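Aldehyde dehydrogenase family protein (Pseudomonas syringae pv. tomato, PDB 6X9L) catalyses the NAD+-dependent oxidation of long-chain aliphatic aldehydes, and is caught here in complex with NAD+ and octanal. Local coordinates at residues A[84-89]-A[122-127]; A[95-100]-A[114-119]; A[101-106]-A[186-191]; A[131-136]-A[472-477]. The protein carries 1 engineered substitution. One frame throughout, in Å; residues are numbered along the deposited sequence.

Contact 1: A[84-89]-A[122-127]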
loop_
_atom_site.group_PDB
_atom_site.type_symbol
_atom_site.label_atom_id
_atom_site.label_comp_id
_atom_site.label_asym_id
_atom_site.label_seq_id
_atom_site.Cartn_x
_atom_site.Cartn_y
_atom_site.Cartn_z
ATOM N N ARG A 84 -12.434 26.790 -6.734
ATOM C CA ARG A 84 -12.263 27.660 -7.896
ATOM C C ARG A 84 -11.802 26.872 -9.116
ATOM O O ARG A 84 -12.302 27.082 -10.229
ATOM C CB ARG A 84 -11.271 28.771 -7.557
ATOM C CG ARG A 84 -10.900 29.647 -8.704
ATOM C CD ARG A 84 -12.113 30.331 -9.290
ATOM N NE ARG A 84 -11.716 31.342 -10.266
ATOM C CZ ARG A 84 -12.527 31.882 -11.175
ATOM N NH1 ARG A 84 -13.801 31.512 -11.261
ATOM N NH2 ARG A 84 -12.050 32.791 -12.010
ATOM N N ILE A 85 -10.840 25.971 -8.936
ATOM C CA ILE A 85 -10.512 25.022 -9.993
ATOM C C ILE A 85 -11.778 24.386 -10.575
ATOM O O ILE A 85 -11.935 24.287 -11.797
ATOM C CB ILE A 85 -9.539 23.955 -9.457
ATOM C CG1 ILE A 85 -8.177 24.597 -9.186
ATOM C CG2 ILE A 85 -9.416 22.796 -10.432
ATOM C CD1 ILE A 85 -7.233 23.673 -8.510
ATOM N N HIS A 86 -12.693 23.929 -9.712
ATOM C CA HIS A 86 -13.913 23.284 -10.201
ATOM C C HIS A 86 -14.773 24.245 -11.021
ATOM O O HIS A 86 -15.349 23.854 -12.047
ATOM C CB HIS A 86 -14.728 22.715 -9.038
ATOM C CG HIS A 86 -16.050 22.133 -9.448
ATOM N ND1 HIS A 86 -17.234 22.835 -9.360
ATOM C CD2 HIS A 86 -16.374 20.912 -9.938
ATOM C CE1 HIS A 86 -18.228 22.074 -9.788
ATOM N NE2 HIS A 86 -17.732 20.903 -10.148
ATOM N N GLU A 87 -14.902 25.498 -10.573
ATOM C CA GLU A 87 -15.638 26.479 -11.366
ATOM C C GLU A 87 -15.030 26.619 -12.753
ATOM O O GLU A 87 -15.755 26.705 -13.752
ATOM C CB GLU A 87 -15.645 27.834 -10.669
ATOM C CG GLU A 87 -16.336 27.867 -9.332
ATOM C CD GLU A 87 -16.032 29.149 -8.574
ATOM O OE1 GLU A 87 -15.551 30.111 -9.207
ATOM O OE2 GLU A 87 -16.256 29.190 -7.344
ATOM N N LEU A 88 -13.697 26.637 -12.832
ATOM C CA LEU A 88 -13.035 26.890 -14.105
ATOM C C LEU A 88 -13.203 25.711 -15.058
ATOM O O LEU A 88 -13.370 25.896 -16.270
ATOM C CB LEU A 88 -11.562 27.201 -13.856
ATOM C CG LEU A 88 -11.113 28.651 -14.076
ATOM C CD1 LEU A 88 -12.271 29.630 -13.875
ATOM C CD2 LEU A 88 -9.957 28.987 -13.148
ATOM N N ILE A 89 -13.171 24.490 -14.527
ATOM C CA ILE A 89 -13.466 23.324 -15.350
ATOM C C ILE A 89 -14.847 23.467 -15.985
ATOM O O ILE A 89 -15.019 23.238 -17.189
ATOM C CB ILE A 89 -13.346 22.042 -14.504
ATOM C CG1 ILE A 89 -11.888 21.758 -14.178
ATOM C CG2 ILE A 89 -13.988 20.830 -15.196
ATOM C CD1 ILE A 89 -11.710 20.648 -13.157
ATOM N N HIS A 122 -14.923 14.667 -9.360
ATOM C CA HIS A 122 -13.826 14.380 -8.434
ATOM C C HIS A 122 -13.356 15.644 -7.729
ATOM O O HIS A 122 -13.044 15.621 -6.534
ATOM C CB HIS A 122 -12.636 13.743 -9.161
ATOM C CG HIS A 122 -12.890 12.374 -9.704
ATOM N ND1 HIS A 122 -13.571 11.399 -9.005
ATOM C CD2 HIS A 122 -12.533 11.811 -10.880
ATOM C CE1 HIS A 122 -13.633 10.301 -9.729
ATOM N NE2 HIS A 122 -13.013 10.523 -10.874
ATOM N N VAL A 123 -13.261 16.751 -8.468
ATOM C CA VAL A 123 -12.814 18.005 -7.877
ATOM C C VAL A 123 -13.844 18.522 -6.877
ATOM O O VAL A 123 -13.492 19.011 -5.796
ATOM C CB VAL A 123 -12.511 19.010 -9.002
ATOM C CG1 VAL A 123 -12.083 20.361 -8.461
ATOM C CG2 VAL A 123 -11.436 18.417 -9.918
ATOM N N ARG A 124 -15.129 18.392 -7.204
ATOM C CA ARG A 124 -16.175 18.831 -6.290
ATOM C C ARG A 124 -16.118 18.041 -4.986
ATOM O O ARG A 124 -16.171 18.619 -3.887
ATOM C CB ARG A 124 -17.533 18.689 -6.966
ATOM C CG ARG A 124 -18.617 19.581 -6.402
ATOM C CD ARG A 124 -19.695 18.767 -5.726
ATOM N NE ARG A 124 -20.079 17.599 -6.515
ATOM C CZ ARG A 124 -20.511 16.459 -5.981
ATOM N NH1 ARG A 124 -20.609 16.329 -4.663
ATOM N NH2 ARG A 124 -20.838 15.444 -6.764
ATOM N N VAL A 125 -15.962 16.715 -5.099
ATOM C CA VAL A 125 -15.967 15.816 -3.945
ATOM C C VAL A 125 -14.813 16.132 -2.998
ATOM O O VAL A 125 -14.968 16.090 -1.766
ATOM C CB VAL A 125 -15.919 14.352 -4.424
ATOM C CG1 VAL A 125 -15.619 13.408 -3.272
ATOM C CG2 VAL A 125 -17.227 13.972 -5.109
ATOM N N ALA A 126 -13.632 16.429 -3.550
ATOM C CA ALA A 126 -12.496 16.781 -2.702
ATOM C C ALA A 126 -12.691 18.139 -2.041
ATOM O O ALA A 126 -12.228 18.347 -0.914
ATOM C CB ALA A 126 -11.193 16.755 -3.511
ATOM N N ARG A 127 -13.397 19.058 -2.701
ATOM C CA ARG A 127 -13.694 20.327 -2.063
ATOM C C ARG A 127 -14.609 20.128 -0.859
ATOM O O ARG A 127 -14.259 20.491 0.270
ATOM C CB ARG A 127 -14.326 21.288 -3.066
ATOM C CG ARG A 127 -14.855 22.551 -2.389
ATOM C CD ARG A 127 -15.783 23.328 -3.295
ATOM N NE ARG A 127 -17.097 22.708 -3.399
ATOM C CZ ARG A 127 -17.958 22.986 -4.370
ATOM N NH1 ARG A 127 -17.628 23.868 -5.308
ATOM N NH2 ARG A 127 -19.146 22.388 -4.410
#
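H86 and V123 mark the middle of an antiparallel helix-helix contact, where helix 75-91 lies against helix 117-129 in a largely helical part of the chain. The segment axes approach to 9.1 Å at an angle of 159° between their N-to-C directions, and the CA atoms of H86 and V123 are 5.9 Å apart. V123 meets the facing helix with both methyls. Lying anti to the backbone N (chi1 178°), V123 CG1 rests 3.6 Å from CB of H86 and 4.1 Å from CG2 of I85. The second branch turns to the next helical turn, V123 CG2 lying 3.9 Å from CD1 of I89. The imidazole of H86 passes alongside helix 117-129, with V123 CB at its edge. R124 CB sits over one ring face in a CH-pi contact, 4.2 Å from the centroid of the H86 ring and 28° off the normal. Only the aliphatic root of R124 takes part, because its guanidinium leads away to a salt bridge with E121. At the ND1 side, H86 ND1 and R127 NH1 are 4.2 Å apart and approach obliquely, without a hydrogen bond. Outside the segments, I85 also packs on L197 of helix 188-201, and V123 on T166 of helix 161-174. With no hydrogen bond crossing, cohesion comes from apolar branches and the imidazole face, while the nearby R127 would probably disfavour a positive charge on H86.

Contact 2: A[95-100]-A[114-119]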
loop_
_atom_site.group_PDB
_atom_site.type_symbol
_atom_site.label_atom_id
_atom_site.label_comp_id
_atom_site.label_asym_id
_atom_site.label_seq_id
_atom_site.Cartn_x
_atom_site.Cartn_y
_atom_site.Cartn_z
ATOM N N GLU A 95 -14.191 23.855 -24.211
ATOM C CA GLU A 95 -12.812 23.839 -24.671
ATOM C C GLU A 95 -12.142 22.527 -24.291
ATOM O O GLU A 95 -11.376 21.952 -25.079
ATOM C CB GLU A 95 -12.050 25.030 -24.085
ATOM C CG GLU A 95 -12.567 26.409 -24.523
ATOM C CD GLU A 95 -14.007 26.705 -24.073
ATOM O OE1 GLU A 95 -14.394 26.290 -22.958
ATOM O OE2 GLU A 95 -14.758 27.348 -24.841
ATOM N N LEU A 96 -12.441 22.026 -23.088
ATOM C CA LEU A 96 -11.846 20.781 -22.626
ATOM C C LEU A 96 -12.405 19.574 -23.385
ATOM O O LEU A 96 -11.658 18.643 -23.715
ATOM C CB LEU A 96 -12.069 20.642 -21.123
ATOM C CG LEU A 96 -11.327 21.584 -20.171
ATOM C CD1 LEU A 96 -12.000 21.537 -18.802
ATOM C CD2 LEU A 96 -9.876 21.210 -20.047
ATOM N N ALA A 97 -13.710 19.564 -23.677
ATOM C CA ALA A 97 -14.273 18.444 -24.434
ATOM C C ALA A 97 -13.691 18.381 -25.840
ATOM O O ALA A 97 -13.493 17.293 -26.390
ATOM C CB ALA A 97 -15.798 18.542 -24.498
ATOM N N GLN A 98 -13.401 19.535 -26.439
ATOM C CA GLN A 98 -12.854 19.519 -27.795
ATOM C C GLN A 98 -11.415 18.997 -27.832
ATOM O O GLN A 98 -11.029 18.316 -28.788
ATOM C CB GLN A 98 -12.957 20.915 -28.401
ATOM C CG GLN A 98 -14.408 21.366 -28.582
ATOM C CD GLN A 98 -15.012 20.922 -29.903
ATOM O OE1 GLN A 98 -14.302 20.498 -30.820
ATOM N NE2 GLN A 98 -16.337 21.010 -30.008
ATOM N N ALA A 99 -10.617 19.284 -26.801
ATOM C CA ALA A 99 -9.238 18.804 -26.777
ATOM C C ALA A 99 -9.172 17.291 -26.510
ATOM O O ALA A 99 -8.388 16.576 -27.147
ATOM C CB ALA A 99 -8.430 19.601 -25.744
ATOM N N ILE A 100 -10.002 16.786 -25.592
ATOM C CA ILE A 100 -10.088 15.338 -25.368
ATOM C C ILE A 100 -10.460 14.613 -26.661
ATOM O O ILE A 100 -9.783 13.670 -27.090
ATOM C CB ILE A 100 -11.105 15.037 -24.254
ATOM C CG1 ILE A 100 -10.622 15.601 -22.907
ATOM C CG2 ILE A 100 -11.465 13.533 -24.246
ATOM C CD1 ILE A 100 -11.735 15.797 -21.852
ATOM N N MET A 114 -19.732 13.324 -20.341
ATOM C CA MET A 114 -19.150 12.456 -19.331
ATOM C C MET A 114 -17.665 12.663 -19.120
ATOM O O MET A 114 -17.210 12.811 -17.978
ATOM C CB MET A 114 -19.425 11.005 -19.695
ATOM C CG MET A 114 -20.716 10.497 -19.096
ATOM S SD MET A 114 -20.843 8.734 -19.379
ATOM C CE MET A 114 -20.599 8.703 -21.159
ATOM N N GLN A 115 -16.905 12.650 -20.215
ATOM C CA GLN A 115 -15.462 12.851 -20.146
ATOM C C GLN A 115 -15.092 14.073 -19.293
ATOM O O GLN A 115 -14.172 14.002 -18.467
ATOM C CB GLN A 115 -14.918 12.967 -21.573
ATOM C CG GLN A 115 -13.435 12.661 -21.747
ATOM C CD GLN A 115 -13.073 11.183 -21.621
ATOM O OE1 GLN A 115 -12.183 10.833 -20.855
ATOM N NE2 GLN A 115 -13.730 10.326 -22.394
ATOM N N VAL A 116 -15.811 15.188 -19.445
ATOM C CA VAL A 116 -15.533 16.380 -18.636
ATOM C C VAL A 116 -16.325 16.398 -17.328
ATOM O O VAL A 116 -15.735 16.573 -16.258
ATOM C CB VAL A 116 -15.805 17.671 -19.427
ATOM C CG1 VAL A 116 -15.527 18.893 -18.554
ATOM C CG2 VAL A 116 -14.961 17.700 -20.689
ATOM N N PRO A 117 -17.650 16.254 -17.359
ATOM C CA PRO A 117 -18.421 16.374 -16.103
ATOM C C PRO A 117 -18.035 15.369 -15.035
ATOM O O PRO A 117 -18.031 15.710 -13.846
ATOM C CB PRO A 117 -19.866 16.175 -16.561
ATOM C CG PRO A 117 -19.874 16.636 -17.993
ATOM C CD PRO A 117 -18.521 16.248 -18.554
ATOM N N LEU A 118 -17.726 14.131 -15.401
ATOM C CA LEU A 118 -17.318 13.183 -14.373
ATOM C C LEU A 118 -15.994 13.603 -13.743
ATOM O O LEU A 118 -15.811 13.471 -12.529
ATOM C CB LEU A 118 -17.252 11.772 -14.955
ATOM C CG LEU A 118 -18.625 11.325 -15.458
ATOM C CD1 LEU A 118 -18.735 9.803 -15.511
ATOM C CD2 LEU A 118 -19.730 11.883 -14.585
ATOM N N ALA A 119 -15.078 14.154 -14.548
ATOM C CA ALA A 119 -13.841 14.715 -14.009
ATOM C C ALA A 119 -14.130 15.887 -13.058
ATOM O O ALA A 119 -13.547 15.977 -11.965
ATOM C CB ALA A 119 -12.920 15.154 -15.155
#
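I100 and Q115 touch through carbon alone, in a buried contact between helix 93-104 and the chain that joins helix 108-115 to helix 117-129. The first torsion of the glutamine (chi1 -158°) sets CG anti to the backbone N, and CG is the atom that meets the isoleucine; the chain bends only beyond it, towards the amide. Both I100 branches reach it, with CG2 3.3 Å and CD1 3.6 Å from Q115 CG, so the aliphatic part of the side chain serves as a packing surface. A second apolar group gathers round one methyl of V116. V116 CG2 lies 4.0 Å from CB of A97, 4.1 Å from CB of L96 and 3.9 Å from CD1 of I100, and it comes within 3.7 Å of the backbone N of A97. The approach is close at A97, whose CA lies 6.3 Å from that of V116. No polar interaction crosses between the segments. Beyond them, Q115 rests on P161 and W160, and L118, two residues after V116, touches the bound octanal. Close to the substrate pocket the union of these helices is thus hydrophobic in character, made by apolar atoms, the V116 methyl and the Q115 stem, with no hydrogen bond across.

Contact 3: A[101-106]-A[186-191]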
loop_
_atom_site.group_PDB
_atom_site.type_symbol
_atom_site.label_atom_id
_atom_site.label_comp_id
_atom_site.label_asym_id
_atom_site.label_seq_id
_atom_site.Cartn_x
_atom_site.Cartn_y
_atom_site.Cartn_z
ATOM N N SER A 101 -11.565 15.031 -27.282
ATOM C CA SER A 101 -11.988 14.471 -28.560
ATOM C C SER A 101 -10.855 14.505 -29.581
ATOM O O SER A 101 -10.589 13.511 -30.271
ATOM C CB SER A 101 -13.197 15.251 -29.081
ATOM O OG SER A 101 -13.768 14.646 -30.224
ATOM N N LEU A 102 -10.182 15.654 -29.694
ATOM C CA LEU A 102 -9.131 15.794 -30.697
ATOM C C LEU A 102 -8.000 14.794 -30.470
ATOM O O LEU A 102 -7.517 14.159 -31.422
ATOM C CB LEU A 102 -8.577 17.217 -30.686
ATOM C CG LEU A 102 -7.494 17.444 -31.741
ATOM C CD1 LEU A 102 -8.128 17.388 -33.104
ATOM C CD2 LEU A 102 -6.750 18.768 -31.529
ATOM N N GLU A 103 -7.581 14.618 -29.210
ATOM C CA GLU A 103 -6.368 13.855 -28.946
ATOM C C GLU A 103 -6.626 12.354 -28.917
ATOM O O GLU A 103 -5.791 11.587 -29.400
ATOM C CB GLU A 103 -5.719 14.316 -27.644
ATOM C CG GLU A 103 -6.645 14.271 -26.460
ATOM C CD GLU A 103 -5.989 14.756 -25.176
ATOM O OE1 GLU A 103 -4.827 15.218 -25.234
ATOM O OE2 GLU A 103 -6.629 14.662 -24.104
ATOM N N MET A 104 -7.765 11.898 -28.369
ATOM C CA MET A 104 -7.990 10.456 -28.276
ATOM C C MET A 104 -9.315 10.013 -28.888
ATOM O O MET A 104 -9.764 8.890 -28.632
ATOM C CB MET A 104 -7.907 9.971 -26.829
ATOM C CG MET A 104 -8.686 10.796 -25.831
ATOM S SD MET A 104 -10.455 10.529 -25.863
ATOM C CE MET A 104 -10.590 8.772 -25.558
ATOM N N GLY A 105 -9.946 10.857 -29.696
ATOM C CA GLY A 105 -11.031 10.393 -30.533
ATOM C C GLY A 105 -12.383 10.203 -29.872
ATOM O O GLY A 105 -13.298 9.686 -30.529
ATOM N N ALA A 106 -12.558 10.614 -28.613
ATOM C CA ALA A 106 -13.858 10.482 -27.956
ATOM C C ALA A 106 -14.935 11.247 -28.717
ATOM O O ALA A 106 -14.789 12.444 -28.985
ATOM C CB ALA A 106 -13.786 11.000 -26.521
ATOM N N LEU A 186 0.039 10.144 -25.268
ATOM C CA LEU A 186 -0.991 10.028 -26.295
ATOM C C LEU A 186 -2.250 10.836 -25.980
ATOM O O LEU A 186 -3.228 10.752 -26.723
ATOM C CB LEU A 186 -1.341 8.550 -26.511
ATOM C CG LEU A 186 -0.087 7.712 -26.815
ATOM C CD1 LEU A 186 -0.218 6.244 -26.421
ATOM C CD2 LEU A 186 0.241 7.834 -28.282
ATOM N N SER A 187 -2.253 11.628 -24.917
ATOM C CA SER A 187 -3.371 12.532 -24.651
ATOM C C SER A 187 -2.860 13.745 -23.881
ATOM O O SER A 187 -3.364 14.080 -22.805
ATOM C CB SER A 187 -4.490 11.818 -23.884
ATOM O OG SER A 187 -4.033 11.343 -22.629
ATOM N N PRO A 188 -1.873 14.425 -24.407
ATOM C CA PRO A 188 -1.249 15.519 -23.656
ATOM C C PRO A 188 -1.965 16.852 -23.772
ATOM O O PRO A 188 -1.718 17.745 -22.959
ATOM C CB PRO A 188 0.131 15.607 -24.294
ATOM C CG PRO A 188 -0.163 15.274 -25.732
ATOM C CD PRO A 188 -1.233 14.213 -25.713
ATOM N N LEU A 189 -2.839 17.014 -24.767
ATOM C CA LEU A 189 -3.380 18.339 -25.059
ATOM C C LEU A 189 -4.329 18.820 -23.963
ATOM O O LEU A 189 -4.305 20.003 -23.590
ATOM C CB LEU A 189 -4.081 18.325 -26.414
ATOM C CG LEU A 189 -3.164 17.783 -27.506
ATOM C CD1 LEU A 189 -3.846 17.829 -28.878
ATOM C CD2 LEU A 189 -1.827 18.510 -27.483
ATOM N N SER A 190 -5.181 17.925 -23.451
ATOM C CA SER A 190 -6.132 18.321 -22.422
ATOM C C SER A 190 -5.423 18.574 -21.102
ATOM O O SER A 190 -5.783 19.499 -20.363
ATOM C CB SER A 190 -7.233 17.260 -22.281
ATOM O OG SER A 190 -6.742 15.967 -21.932
ATOM N N ALA A 191 -4.387 17.790 -20.806
ATOM C CA ALA A 191 -3.539 18.099 -19.662
ATOM C C ALA A 191 -2.944 19.506 -19.784
ATOM O O ALA A 191 -2.872 20.245 -18.796
ATOM C CB ALA A 191 -2.443 17.035 -19.529
#
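E103 turns CG into the space between its backbone N and carbonyl carbon (chi1 55°) and is extended beyond CG, which carries its carboxylate across to the start of helix 188-201. S190 makes the matching turn, its OG likewise held between N and carbonyl carbon (chi1 59°). From there S190 OG donates a hydrogen bond to E103 OE2 at 2.5 Å, on the syn side and 22° out of the carboxylate plane. The other oxygen faces the first backbone N-H groups of the helix. S190 N lies 3.3 Å from E103 OE1 as a hydrogen-bond donor, while L189 N, at 2.7 Å, makes a weak, bent one; both are tentative, since the placement of OE1 is uncertain. A buried carboxylate at a helix amino end would be expected to be stabilised in its negative form by the helix dipole. S187 CB lies 3.5 Å from the carboxylate carbon E103 CD, and an apolar contact flanks the group where L102 CD2 meets L189 CD1 at 4.0 Å. Within segment 101-106, S101 OG donates to A106 O across the turn at G105, the first residue to leave helical geometry. The carboxylate thus ties the end of helix 93-104 to the beginning of helix 188-201, just after the NAD+-binding E185. P161 of helix 161-174 packs against E103, S187 and S190, and V36 of strand 33-38 lies against P188 and L189.

Contact 4: A[131-136]-A[472-477]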
loop_
_atom_site.group_PDB
_atom_site.type_symbol
_atom_site.label_atom_id
_atom_site.label_comp_id
_atom_site.label_asym_id
_atom_site.label_seq_id
_atom_site.Cartn_x
_atom_site.Cartn_y
_atom_site.Cartn_z
ATOM N N ALA A 131 -14.568 20.063 4.326
ATOM C CA ALA A 131 -15.451 20.754 5.262
ATOM C C ALA A 131 -15.692 19.948 6.528
ATOM O O ALA A 131 -15.993 20.520 7.579
ATOM C CB ALA A 131 -16.795 21.050 4.596
ATOM N N THR A 132 -15.579 18.629 6.444
ATOM C CA THR A 132 -15.923 17.746 7.538
ATOM C C THR A 132 -14.759 16.900 8.023
ATOM O O THR A 132 -14.808 16.409 9.156
ATOM C CB THR A 132 -17.063 16.805 7.116
ATOM O OG1 THR A 132 -16.675 16.123 5.918
ATOM C CG2 THR A 132 -18.348 17.585 6.852
ATOM N N TYR A 133 -13.724 16.714 7.209
ATOM C CA TYR A 133 -12.680 15.759 7.537
ATOM C C TYR A 133 -11.951 16.152 8.818
ATOM O O TYR A 133 -11.511 17.295 8.976
ATOM C CB TYR A 133 -11.689 15.646 6.378
ATOM C CG TYR A 133 -10.780 14.464 6.568
ATOM C CD1 TYR A 133 -9.634 14.574 7.338
ATOM C CD2 TYR A 133 -11.101 13.211 6.030
ATOM C CE1 TYR A 133 -8.821 13.491 7.548
ATOM C CE2 TYR A 133 -10.295 12.125 6.234
ATOM C CZ TYR A 133 -9.156 12.273 7.001
ATOM O OH TYR A 133 -8.318 11.216 7.225
ATOM N N ARG A 134 -11.798 15.191 9.723
ATOM C CA ARG A 134 -11.116 15.414 10.993
ATOM C C ARG A 134 -9.664 14.977 10.828
ATOM O O ARG A 134 -9.377 13.777 10.756
ATOM C CB ARG A 134 -11.798 14.649 12.128
ATOM C CG ARG A 134 -13.272 14.986 12.349
ATOM C CD ARG A 134 -13.474 16.138 13.328
ATOM N NE ARG A 134 -13.480 15.703 14.728
ATOM C CZ ARG A 134 -12.547 16.023 15.622
ATOM N NH1 ARG A 134 -11.520 16.794 15.276
ATOM N NH2 ARG A 134 -12.641 15.579 16.870
ATOM N N PHE A 135 -8.749 15.944 10.769
ATOM C CA PHE A 135 -7.346 15.588 10.618
ATOM C C PHE A 135 -6.732 15.106 11.925
ATOM O O PHE A 135 -5.777 14.323 11.897
ATOM C CB PHE A 135 -6.547 16.768 10.055
ATOM C CG PHE A 135 -6.882 17.102 8.625
ATOM C CD1 PHE A 135 -6.252 16.456 7.587
ATOM C CD2 PHE A 135 -7.825 18.072 8.317
ATOM C CE1 PHE A 135 -6.552 16.767 6.261
ATOM C CE2 PHE A 135 -8.120 18.384 7.003
ATOM C CZ PHE A 135 -7.485 17.729 5.977
ATOM N N GLN A 136 -7.278 15.527 13.060
ATOM C CA GLN A 136 -6.858 15.041 14.362
ATOM C C GLN A 136 -8.026 14.390 15.088
ATOM O O GLN A 136 -9.171 14.834 14.976
ATOM C CB GLN A 136 -6.302 16.165 15.219
ATOM C CG GLN A 136 -5.916 15.727 16.604
ATOM C CD GLN A 136 -5.555 16.894 17.468
ATOM O OE1 GLN A 136 -4.389 17.084 17.836
ATOM N NE2 GLN A 136 -6.556 17.703 17.802
ATOM N N GLY A 472 -10.073 7.656 -1.547
ATOM C CA GLY A 472 -9.011 8.174 -2.393
ATOM C C GLY A 472 -8.242 9.298 -1.738
ATOM O O GLY A 472 -7.029 9.422 -1.926
ATOM N N PHE A 473 -8.932 10.118 -0.950
ATOM C CA PHE A 473 -8.287 11.208 -0.227
ATOM C C PHE A 473 -7.283 10.678 0.801
ATOM O O PHE A 473 -6.192 11.246 0.979
ATOM C CB PHE A 473 -9.389 12.052 0.426
ATOM C CG PHE A 473 -8.901 13.159 1.310
ATOM C CD1 PHE A 473 -8.344 14.308 0.768
ATOM C CD2 PHE A 473 -9.058 13.073 2.682
ATOM C CE1 PHE A 473 -7.923 15.334 1.581
ATOM C CE2 PHE A 473 -8.640 14.099 3.506
ATOM C CZ PHE A 473 -8.073 15.232 2.956
ATOM N N GLU A 474 -7.620 9.569 1.466
ATOM C CA GLU A 474 -6.746 9.035 2.506
ATOM C C GLU A 474 -5.493 8.358 1.947
ATOM O O GLU A 474 -4.520 8.198 2.689
ATOM C CB GLU A 474 -7.542 8.087 3.403
ATOM C CG GLU A 474 -8.633 8.823 4.200
ATOM C CD GLU A 474 -9.294 7.973 5.276
ATOM O OE1 GLU A 474 -9.471 6.753 5.067
ATOM O OE2 GLU A 474 -9.646 8.537 6.335
ATOM N N GLU A 475 -5.478 8.002 0.656
ATOM C CA GLU A 475 -4.261 7.503 0.033
ATOM C C GLU A 475 -3.135 8.529 0.040
ATOM O O GLU A 475 -1.974 8.154 -0.130
ATOM C CB GLU A 475 -4.540 7.075 -1.402
ATOM C CG GLU A 475 -5.575 5.993 -1.512
ATOM C CD GLU A 475 -5.045 4.630 -1.090
ATOM O OE1 GLU A 475 -3.814 4.431 -1.163
ATOM O OE2 GLU A 475 -5.866 3.763 -0.695
ATOM N N TYR A 476 -3.441 9.809 0.231
ATOM C CA TYR A 476 -2.411 10.837 0.251
ATOM C C TYR A 476 -2.089 11.331 1.655
ATOM O O TYR A 476 -1.340 12.305 1.799
ATOM C CB TYR A 476 -2.822 12.002 -0.648
ATOM C CG TYR A 476 -2.917 11.585 -2.093
ATOM C CD1 TYR A 476 -1.807 11.649 -2.928
ATOM C CD2 TYR A 476 -4.101 11.085 -2.613
ATOM C CE1 TYR A 476 -1.886 11.246 -4.242
ATOM C CE2 TYR A 476 -4.190 10.695 -3.925
ATOM C CZ TYR A 476 -3.082 10.772 -4.739
ATOM O OH TYR A 476 -3.168 10.379 -6.058
ATOM N N LEU A 477 -2.594 10.663 2.690
ATOM C CA LEU A 477 -2.277 11.014 4.069
ATOM C C LEU A 477 -1.436 9.934 4.728
ATOM O O LEU A 477 -1.713 8.744 4.573
ATOM C CB LEU A 477 -3.554 11.232 4.886
ATOM C CG LEU A 477 -4.492 12.296 4.312
ATOM C CD1 LEU A 477 -5.844 12.189 4.987
ATOM C CD2 LEU A 477 -3.890 13.696 4.452
#
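Y133 presents one ring face to the edge of F473, and CE2 of the phenylalanine stands 3.6 Å above the tyrosine plane, over its centre. The centroids are 5.0 Å apart and the planes make 71°, so this is a T-shaped (edge-to-face) pair. CG of Y133 is anti to its backbone N (chi1 -168°), which sends the ring from the loop across to the end of helix 469-474. There the phenol donates a hydrogen bond from OH to E474 OE2, 3.1 Å long, arriving on the anti side and 19° out of the carboxylate plane. The same carboxylate oxygen lies near the plane of the tyrosine ring, at its edge. L477 completes this end of the ring, with CD1 3.5 Å from Y133 OH. F135 adds a third aromatic ring: its CE1 lies 3.9 Å from F473 CZ, at the edge of that ring, and Y133 CD1 sits over its face. F473 is therefore bordered by both rings of the loop. A type I beta turn from E474 to L477 lets E474 and L477 meet the same tyrosine. R146 of strand 143-155 packs on Y133 and L477, and its backbone pairs with that of F135. The aromatic cluster thus ties together the roots of strands 136-138 and 477-483, which both run antiparallel to strand 143-155, consistent with the projecting beta arm that aldehyde dehydrogenases use for oligomerisation.

Contacts 1, 2 and 3 form a continuous touching run among the helices of residues 75-129 and helix 188-201. Contact 2 touches contact 1 through I89 with L96 and V116, and contact 3 through I100 with S190 and A106; centres are 14 Å and 10 Å apart. Helix 117-129 serves contacts 1 and 2, helix 93-104 serves contacts 2 and 3. In sequence, contact 2 closes within the span of contact 1, whereas contact 3 alternates with contacts 1, 2 and 4. Contact 4, centred 17 Å from contact 1 and 32 Å from contact 3, follows contact 1 in series, merely adjoining it in sequence. They thus run from beside NAD+ and octanal to strands 136-138 and 477-483, paired with strand 143-155.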